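Nucleocapsid (Crimean-congo hemorrhagic fever virus, PDB 4AKL) probably binds single- and double-stranded RNA, packages the viral genome and cuts double-stranded DNA without sequence preference. Local coordinates at residues 35-46 with 66-77; 329-337 with 402-410. All coordinates share one frame; numbering follows the deposited sequence.

Contact 1 (35-46 with 66-77); sequences SFCESVPNLDRF and ALVEATKFCAPI
E69 reaches toward R45, and each part of its side chain has a partner in 35-46. CB and CG lie against L43, with CD2 of L43 3.7 Å from CG of E69. CG stands anti to the backbone N (chi1 177°); a bend at chi2 then turns the carboxylate to R45, whose guanidinium grips it end-on. NH2 of R45 lies 2.6 Å from OE1 of E69, on the syn side, while NH1 meets OE2 at 3.1 Å from above the carboxylate plane. The two planes are 56° apart, so the salt bridge is twisted. OE1 also lies at the edge of the F46 ring, and OE2 takes a bond from a water that accepts from N of N42.

Beside the salt bridge, CB of A66 sits over one face of F46, 3.9 Å from the ring centroid, in a CH-pi contact; CG of R45 lies over the opposite face, off-centre. CD1 of L43 packs on CB of A70, and P41 lies on the carbonyls of E69 and A70. CB of F36 meets CB of F73. An Asx turn at N42 and an ST turn at S35, whose OG is also hydrogen-bonded to OG1 of T31, shape 35-46, its later half against the last turns of helix 56-71 and its start against the T71 to C74 type I turn and the lead into helix 77-83.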
loop_
_atom_site.group_PDB
_atom_site.type_symbol
_atom_site.label_atom_id
_atom_site.label_comp_id
_atom_site.label_asym_id
_atom_site.label_seq_id
_atom_site.Cartn_x
_atom_site.Cartn_y
_atom_site.Cartn_z
ATOM N N SER A 35 15.691 4.291 17.816
ATOM C CA SER A 35 16.491 4.482 16.642
ATOM C C SER A 35 17.792 5.164 16.991
ATOM O O SER A 35 18.094 5.417 18.179
ATOM C CB SER A 35 15.712 5.364 15.653
ATOM O OG SER A 35 15.747 6.693 16.072
ATOM N N PHE A 36 18.577 5.468 15.964
ATOM C CA PHE A 36 19.856 6.192 16.140
ATOM C C PHE A 36 19.692 7.724 16.086
ATOM O O PHE A 36 20.694 8.462 16.102
ATOM C CB PHE A 36 20.883 5.709 15.086
ATOM C CG PHE A 36 21.495 4.384 15.415
ATOM C CD1 PHE A 36 22.540 4.307 16.327
ATOM C CD2 PHE A 36 21.022 3.217 14.820
ATOM C CE1 PHE A 36 23.106 3.098 16.640
ATOM C CE2 PHE A 36 21.573 1.977 15.120
ATOM C CZ PHE A 36 22.614 1.902 16.039
ATOM N N CYS A 37 18.447 8.201 16.059
ATOM C CA CYS A 37 18.174 9.627 15.833
ATOM C C CYS A 37 18.334 10.502 17.084
ATOM O O CYS A 37 17.457 10.549 17.943
ATOM C CB CYS A 37 16.761 9.823 15.225
ATOM S SG CYS A 37 16.437 11.464 14.595
ATOM N N GLU A 38 19.459 11.210 17.149
ATOM C CA GLU A 38 19.727 12.176 18.242
ATOM C C GLU A 38 19.226 13.598 18.008
ATOM O O GLU A 38 19.173 14.382 18.935
ATOM C CB GLU A 38 21.209 12.207 18.555
ATOM C CG GLU A 38 21.593 11.107 19.554
ATOM C CD GLU A 38 23.074 10.937 19.653
ATOM O OE1 GLU A 38 23.785 11.392 18.713
ATOM O OE2 GLU A 38 23.533 10.356 20.652
ATOM N N SER A 39 18.864 13.937 16.789
ATOM C CA SER A 39 18.345 15.288 16.500
ATOM C C SER A 39 17.643 15.318 15.183
ATOM O O SER A 39 17.975 14.569 14.273
ATOM C CB SER A 39 19.473 16.334 16.490
ATOM O OG SER A 39 20.403 16.020 15.492
ATOM N N VAL A 40 16.677 16.210 15.079
ATOM C CA VAL A 40 15.891 16.334 13.866
ATOM C C VAL A 40 16.823 16.767 12.721
ATOM O O VAL A 40 17.605 17.677 12.887
ATOM C CB VAL A 40 14.713 17.330 14.051
ATOM C CG1 VAL A 40 13.920 17.486 12.757
ATOM C CG2 VAL A 40 13.806 16.874 15.179
ATOM N N PRO A 41 16.743 16.099 11.555
ATOM C CA PRO A 41 17.632 16.478 10.496
ATOM C C PRO A 41 17.308 17.883 9.970
ATOM O O PRO A 41 16.148 18.269 9.857
ATOM C CB PRO A 41 17.376 15.419 9.414
ATOM C CG PRO A 41 16.491 14.404 10.016
ATOM C CD PRO A 41 15.792 15.060 11.112
ATOM N N ASN A 42 18.354 18.633 9.672
ATOM C CA ASN A 42 18.229 19.981 9.183
ATOM C C ASN A 42 18.581 19.922 7.716
ATOM O O ASN A 42 19.740 19.660 7.356
ATOM C CB ASN A 42 19.164 20.916 9.926
ATOM C CG ASN A 42 18.867 22.400 9.637
ATOM O OD1 ASN A 42 18.391 22.766 8.563
ATOM N ND2 ASN A 42 19.144 23.244 10.610
ATOM N N LEU A 43 17.581 20.164 6.877
ATOM C CA LEU A 43 17.748 20.050 5.449
ATOM C C LEU A 43 17.804 21.415 4.759
ATOM O O LEU A 43 17.834 21.484 3.538
ATOM C CB LEU A 43 16.616 19.185 4.869
ATOM C CG LEU A 43 16.304 17.816 5.523
ATOM C CD1 LEU A 43 15.192 17.072 4.765
ATOM C CD2 LEU A 43 17.528 16.934 5.606
ATOM N N ASP A 44 17.834 22.489 5.544
ATOM C CA ASP A 44 17.812 23.883 5.056
ATOM C C ASP A 44 18.777 24.106 3.941
ATOM O O ASP A 44 18.399 24.594 2.879
ATOM C CB ASP A 44 18.163 24.896 6.186
ATOM C CG ASP A 44 16.987 25.190 7.136
ATOM O OD1 ASP A 44 15.858 24.786 6.843
ATOM O OD2 ASP A 44 17.192 25.845 8.194
ATOM N N ARG A 45 20.032 23.734 4.170
ATOM C CA ARG A 45 21.073 23.995 3.198
ATOM C C ARG A 45 20.775 23.423 1.814
ATOM O O ARG A 45 21.251 23.956 0.827
ATOM C CB ARG A 45 22.431 23.481 3.690
ATOM C CG ARG A 45 22.634 21.943 3.583
ATOM C CD ARG A 45 23.928 21.595 4.338
ATOM N NE ARG A 45 24.263 20.177 4.307
ATOM C CZ ARG A 45 23.794 19.252 5.139
ATOM N NH1 ARG A 45 22.924 19.546 6.105
ATOM N NH2 ARG A 45 24.181 17.995 4.993
ATOM N N PHE A 46 19.990 22.357 1.735
ATOM C CA PHE A 46 19.701 21.756 0.430
ATOM C C PHE A 46 18.767 22.620 -0.430
ATOM O O PHE A 46 18.706 22.432 -1.652
ATOM C CB PHE A 46 19.145 20.350 0.565
ATOM C CG PHE A 46 20.097 19.371 1.248
ATOM C CD1 PHE A 46 21.157 18.803 0.545
ATOM C CD2 PHE A 46 19.913 19.015 2.574
ATOM C CE1 PHE A 46 22.049 17.920 1.170
ATOM C CE2 PHE A 46 20.785 18.127 3.204
ATOM C CZ PHE A 46 21.861 17.573 2.497
ATOM N N ALA A 66 19.686 15.085 0.388
ATOM C CA ALA A 66 18.699 15.546 1.367
ATOM C C ALA A 66 17.897 14.368 1.942
ATOM O O ALA A 66 17.679 14.289 3.107
ATOM C CB ALA A 66 17.732 16.562 0.749
ATOM N N LEU A 67 17.489 13.476 1.057
ATOM C CA LEU A 67 16.649 12.340 1.420
ATOM C C LEU A 67 17.402 11.346 2.332
ATOM O O LEU A 67 16.858 10.824 3.352
ATOM C CB LEU A 67 16.180 11.703 0.129
ATOM C CG LEU A 67 15.202 10.542 0.167
ATOM C CD1 LEU A 67 13.935 10.909 0.980
ATOM C CD2 LEU A 67 14.880 10.154 -1.273
ATOM N N VAL A 68 18.664 11.083 1.980
ATOM C CA VAL A 68 19.500 10.263 2.859
ATOM C C VAL A 68 19.722 10.933 4.224
ATOM O O VAL A 68 19.666 10.263 5.269
ATOM C CB VAL A 68 20.791 9.932 2.235
ATOM C CG1 VAL A 68 21.750 9.384 3.298
ATOM C CG2 VAL A 68 20.501 8.959 1.118
ATOM N N GLU A 69 19.956 12.233 4.198
ATOM C CA GLU A 69 20.157 12.987 5.426
ATOM C C GLU A 69 18.895 12.966 6.287
ATOM O O GLU A 69 18.962 12.751 7.484
ATOM C CB GLU A 69 20.558 14.411 5.109
ATOM C CG GLU A 69 20.700 15.258 6.384
ATOM C CD GLU A 69 21.942 16.043 6.441
ATOM O OE1 GLU A 69 22.820 15.837 5.549
ATOM O OE2 GLU A 69 22.067 16.883 7.379
ATOM N N ALA A 70 17.749 13.168 5.641
ATOM C CA ALA A 70 16.487 13.027 6.291
ATOM C C ALA A 70 16.280 11.655 6.989
ATOM O O ALA A 70 15.584 11.586 7.994
ATOM C CB ALA A 70 15.382 13.247 5.278
ATOM N N THR A 71 16.868 10.585 6.462
ATOM C CA THR A 71 16.526 9.265 6.884
ATOM C C THR A 71 17.642 8.421 7.496
ATOM O O THR A 71 17.370 7.362 8.030
ATOM C CB THR A 71 15.985 8.467 5.673
ATOM O OG1 THR A 71 16.952 8.471 4.666
ATOM C CG2 THR A 71 14.797 9.104 5.097
ATOM N N LYS A 72 18.871 8.872 7.391
ATOM C CA LYS A 72 19.997 8.103 7.749
ATOM C C LYS A 72 19.881 7.434 9.155
ATOM O O LYS A 72 20.216 6.269 9.303
ATOM C CB LYS A 72 21.257 9.025 7.745
ATOM C CG LYS A 72 22.514 8.367 7.387
ATOM C CD LYS A 72 23.690 9.383 7.496
ATOM C CE LYS A 72 25.085 8.795 7.140
ATOM N NZ LYS A 72 25.227 7.302 7.097
ATOM N N PHE A 73 19.406 8.174 10.159
ATOM C CA PHE A 73 19.526 7.715 11.554
ATOM C C PHE A 73 18.181 7.404 12.227
ATOM O O PHE A 73 18.139 7.140 13.417
ATOM C CB PHE A 73 20.332 8.730 12.399
ATOM C CG PHE A 73 21.774 8.919 11.943
ATOM C CD1 PHE A 73 22.703 7.881 12.055
ATOM C CD2 PHE A 73 22.199 10.135 11.429
ATOM C CE1 PHE A 73 24.045 8.037 11.635
ATOM C CE2 PHE A 73 23.540 10.319 11.006
ATOM C CZ PHE A 73 24.460 9.256 11.108
ATOM N N CYS A 74 17.083 7.384 11.469
ATOM C CA CYS A 74 15.787 7.251 12.097
ATOM C C CYS A 74 15.067 5.993 11.717
ATOM O O CYS A 74 13.838 5.942 11.863
ATOM C CB CYS A 74 14.958 8.497 11.808
ATOM S SG CYS A 74 14.531 8.651 10.205
ATOM N N ALA A 75 15.800 4.965 11.249
ATOM C CA ALA A 75 15.197 3.648 11.009
ATOM C C ALA A 75 14.666 3.065 12.346
ATOM O O ALA A 75 15.328 3.192 13.369
ATOM C CB ALA A 75 16.186 2.673 10.367
ATOM N N PRO A 76 13.448 2.480 12.327
ATOM C CA PRO A 76 12.843 1.796 13.473
ATOM C C PRO A 76 13.494 0.466 13.607
ATOM O O PRO A 76 13.061 -0.529 12.990
ATOM C CB PRO A 76 11.370 1.698 13.096
ATOM C CG PRO A 76 11.360 1.676 11.698
ATOM C CD PRO A 76 12.524 2.501 11.197
ATOM N N ILE A 77 14.545 0.447 14.411
ATOM C CA ILE A 77 15.397 -0.755 14.553
ATOM C C ILE A 77 14.675 -2.049 14.854
ATOM O O ILE A 77 14.948 -3.100 14.223
ATOM C CB ILE A 77 16.457 -0.561 15.601
ATOM C CG1 ILE A 77 17.430 0.532 15.140
ATOM C CG2 ILE A 77 17.218 -1.849 15.802
ATOM C CD1 ILE A 77 18.194 0.202 13.804
HETATM O O HOH W 1 17.937 4.126 13.453
HETATM O O HOH W 2 20.508 16.874 9.520
#

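Contact 2 (329-337 with 402-410); sequences QFLFELGKH and DAALGSGHT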
loop_
_atom_site.group_PDB
_atom_site.type_symbol
_atom_site.label_atom_id
_atom_site.label_comp_id
_atom_site.label_asym_id
_atom_site.label_seq_id
_atom_site.Cartn_x
_atom_site.Cartn_y
_atom_site.Cartn_z
ATOM N N GLN A 329 22.823 -6.397 2.360
ATOM C CA GLN A 329 24.060 -5.630 2.277
ATOM C C GLN A 329 23.986 -4.611 1.129
ATOM O O GLN A 329 24.360 -3.433 1.293
ATOM C CB GLN A 329 25.253 -6.528 2.079
ATOM C CG GLN A 329 26.584 -5.809 2.383
ATOM C CD GLN A 329 26.777 -5.678 3.861
ATOM O OE1 GLN A 329 26.499 -6.626 4.618
ATOM N NE2 GLN A 329 27.234 -4.524 4.297
ATOM N N PHE A 330 23.494 -5.072 -0.026
ATOM C CA PHE A 330 23.329 -4.224 -1.208
ATOM C C PHE A 330 22.513 -2.949 -0.873
ATOM O O PHE A 330 22.896 -1.837 -1.218
ATOM C CB PHE A 330 22.628 -5.026 -2.319
ATOM C CG PHE A 330 22.557 -4.324 -3.646
ATOM C CD1 PHE A 330 21.536 -3.474 -3.934
ATOM C CD2 PHE A 330 23.507 -4.576 -4.634
ATOM C CE1 PHE A 330 21.471 -2.835 -5.202
ATOM C CE2 PHE A 330 23.442 -3.971 -5.860
ATOM C CZ PHE A 330 22.407 -3.077 -6.128
ATOM N N LEU A 331 21.374 -3.149 -0.203
ATOM C CA LEU A 331 20.496 -2.065 0.157
ATOM C C LEU A 331 21.092 -1.164 1.214
ATOM O O LEU A 331 20.885 0.035 1.167
ATOM C CB LEU A 331 19.148 -2.602 0.573
ATOM C CG LEU A 331 18.362 -3.345 -0.543
ATOM C CD1 LEU A 331 17.263 -4.288 0.018
ATOM C CD2 LEU A 331 17.753 -2.337 -1.570
ATOM N N PHE A 332 21.852 -1.733 2.124
ATOM C CA PHE A 332 22.494 -0.981 3.175
ATOM C C PHE A 332 23.499 -0.011 2.593
ATOM O O PHE A 332 23.506 1.132 2.970
ATOM C CB PHE A 332 23.197 -1.912 4.178
ATOM C CG PHE A 332 24.051 -1.195 5.201
ATOM C CD1 PHE A 332 23.476 -0.565 6.290
ATOM C CD2 PHE A 332 25.447 -1.168 5.073
ATOM C CE1 PHE A 332 24.249 0.102 7.226
ATOM C CE2 PHE A 332 26.270 -0.524 6.026
ATOM C CZ PHE A 332 25.676 0.114 7.103
ATOM N N GLU A 333 24.332 -0.491 1.679
ATOM C CA GLU A 333 25.353 0.368 0.992
ATOM C C GLU A 333 24.689 1.495 0.286
ATOM O O GLU A 333 25.198 2.566 0.271
ATOM C CB GLU A 333 26.180 -0.425 -0.017
ATOM C CG GLU A 333 26.927 -1.596 0.573
ATOM C CD GLU A 333 27.947 -1.158 1.556
ATOM O OE1 GLU A 333 28.592 -0.135 1.267
ATOM O OE2 GLU A 333 28.132 -1.818 2.605
ATOM N N LEU A 334 23.504 1.240 -0.271
ATOM C CA LEU A 334 22.794 2.205 -1.083
ATOM C C LEU A 334 22.255 3.417 -0.267
ATOM O O LEU A 334 22.269 4.563 -0.719
ATOM C CB LEU A 334 21.634 1.450 -1.738
ATOM C CG LEU A 334 21.215 1.670 -3.169
ATOM C CD1 LEU A 334 22.331 1.414 -4.161
ATOM C CD2 LEU A 334 19.988 0.753 -3.495
ATOM N N GLY A 335 21.753 3.147 0.931
ATOM C CA GLY A 335 21.281 4.178 1.805
ATOM C C GLY A 335 22.383 4.805 2.644
ATOM O O GLY A 335 22.137 5.795 3.286
ATOM N N LYS A 336 23.587 4.220 2.644
ATOM C CA LYS A 336 24.717 4.743 3.419
ATOM C C LYS A 336 25.325 5.869 2.611
ATOM O O LYS A 336 25.509 6.980 3.151
ATOM C CB LYS A 336 25.735 3.610 3.697
ATOM C CG LYS A 336 26.915 3.956 4.531
ATOM C CD LYS A 336 27.826 2.695 4.875
ATOM C CE LYS A 336 28.460 2.064 3.600
ATOM N NZ LYS A 336 29.483 1.031 3.899
ATOM N N HIS A 337 25.611 5.569 1.322
ATOM C CA HIS A 337 26.187 6.513 0.342
ATOM C C HIS A 337 25.225 6.635 -0.837
ATOM O O HIS A 337 25.268 5.769 -1.746
ATOM C CB HIS A 337 27.548 6.042 -0.270
ATOM C CG HIS A 337 28.657 5.845 0.716
ATOM N ND1 HIS A 337 29.426 4.698 0.738
ATOM C CD2 HIS A 337 29.131 6.641 1.707
ATOM C CE1 HIS A 337 30.323 4.793 1.705
ATOM N NE2 HIS A 337 30.163 5.962 2.312
ATOM N N ASP A 402 26.771 -2.301 12.213
ATOM C CA ASP A 402 26.939 -1.301 11.180
ATOM C C ASP A 402 25.684 -0.457 10.939
ATOM O O ASP A 402 25.796 0.600 10.300
ATOM C CB ASP A 402 27.412 -1.934 9.845
ATOM C CG ASP A 402 28.866 -2.363 9.885
ATOM O OD1 ASP A 402 29.551 -2.028 10.871
ATOM O OD2 ASP A 402 29.313 -3.035 8.921
ATOM N N ALA A 403 24.497 -0.882 11.425
ATOM C CA ALA A 403 23.301 0.017 11.366
ATOM C C ALA A 403 23.615 1.394 11.971
ATOM O O ALA A 403 23.088 2.402 11.511
ATOM C CB ALA A 403 22.094 -0.599 12.054
ATOM N N ALA A 404 24.489 1.432 12.986
ATOM C CA ALA A 404 24.878 2.695 13.612
ATOM C C ALA A 404 25.522 3.682 12.627
ATOM O O ALA A 404 25.418 4.889 12.820
ATOM C CB ALA A 404 25.826 2.445 14.911
ATOM N N LEU A 405 26.169 3.194 11.569
ATOM C CA LEU A 405 26.738 4.090 10.533
ATOM C C LEU A 405 25.631 4.909 9.821
ATOM O O LEU A 405 25.872 5.985 9.252
ATOM C CB LEU A 405 27.537 3.295 9.504
ATOM C CG LEU A 405 28.749 2.486 10.014
ATOM C CD1 LEU A 405 29.251 1.537 8.959
ATOM C CD2 LEU A 405 29.892 3.426 10.494
ATOM N N GLY A 406 24.427 4.355 9.853
ATOM C CA GLY A 406 23.226 5.007 9.337
ATOM C C GLY A 406 23.044 4.686 7.873
ATOM O O GLY A 406 23.922 4.943 7.087
ATOM N N SER A 407 21.881 4.132 7.511
ATOM C CA SER A 407 21.560 3.885 6.085
ATOM C C SER A 407 20.143 4.389 5.888
ATOM O O SER A 407 19.231 3.938 6.565
ATOM C CB SER A 407 21.751 2.418 5.721
ATOM O OG SER A 407 21.424 2.221 4.397
ATOM N N GLY A 408 19.993 5.376 5.000
ATOM C CA GLY A 408 18.789 6.118 4.822
ATOM C C GLY A 408 17.898 5.604 3.730
ATOM O O GLY A 408 18.303 5.587 2.568
ATOM N N HIS A 409 16.676 5.179 4.096
ATOM C CA HIS A 409 15.666 4.741 3.139
ATOM C C HIS A 409 14.375 5.508 3.428
ATOM O O HIS A 409 14.026 5.712 4.587
ATOM C CB HIS A 409 15.501 3.227 3.179
ATOM C CG HIS A 409 16.776 2.518 2.922
ATOM N ND1 HIS A 409 17.236 2.289 1.654
ATOM C CD2 HIS A 409 17.738 2.049 3.769
ATOM C CE1 HIS A 409 18.407 1.683 1.714
ATOM N NE2 HIS A 409 18.737 1.518 2.987
ATOM N N THR A 410 13.698 5.925 2.355
ATOM C CA THR A 410 12.596 6.879 2.417
ATOM C C THR A 410 11.657 6.694 3.598
ATOM O O THR A 410 11.541 7.571 4.433
ATOM C CB THR A 410 11.837 6.945 1.060
ATOM O OG1 THR A 410 12.781 7.261 0.045
ATOM C CG2 THR A 410 10.757 8.021 1.023
HETATM O O HOH W 3 28.486 -3.765 6.776
#
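The F332 ring turns its edge to D402 and L405: the carbonyl O of D402 lies 3.2 Å from CZ of F332, near the ring plane, and CD1 of L405 also comes up at that edge. CB of S407 approaches the same ring obliquely, 3.5 Å from CD1 of F332. With CG anti to the backbone N (chi1 172°), the ring reaches the 3-10 turn although its CB starts away from it. The imidazole of H409 likewise presents its edge to the helix, with CE1 3.0 Å from the carbonyl O of L331, while the backbone N of G335 lies obliquely to that ring.

S407 carries the polar centre of the contact. Its OG donates to O of F332 at 2.7 Å, in the carbonyl plane and on a lone pair, and accepts a bond from NE2 of H409, OG lying well out of the imidazole plane. Next along the chain, N of G408 donates to O of G335 in a nearly straight bond of 2.8 Å (172° at the hydrogen), which brings the loop backbone close upon the last turn of the helix. With no side chain on G335, OG of S407 can come within 3.3 Å of its CA.

Segment 402-410 thus runs past the C-terminal end of helix 324-336. L331 reaches on to helix 385-392, and F330 and L334 pack against helix 341-350.

Contacts 1 and 2 are both largely buried, with centres about 12 Å apart. Contact 1 lays a largely non-helical segment against the end of helix 56-71 and the chain that follows, contact 2 a 3-10 turn and the extended chain after it against the end of helix 324-336. Contact 1 combines apolar packing with a charged pair at its exposed margin, whereas contact 2 relies on neutral hydrogen bonds to helix carbonyls. The two meet directly, K72 of 66-77 placing NZ 2.6 Å from O of L405 in a probable hydrogen bond, and F36 of 35-46 packing on A404. Segment 402-410 thus packs on helix 324-336 and on both segments of contact 1.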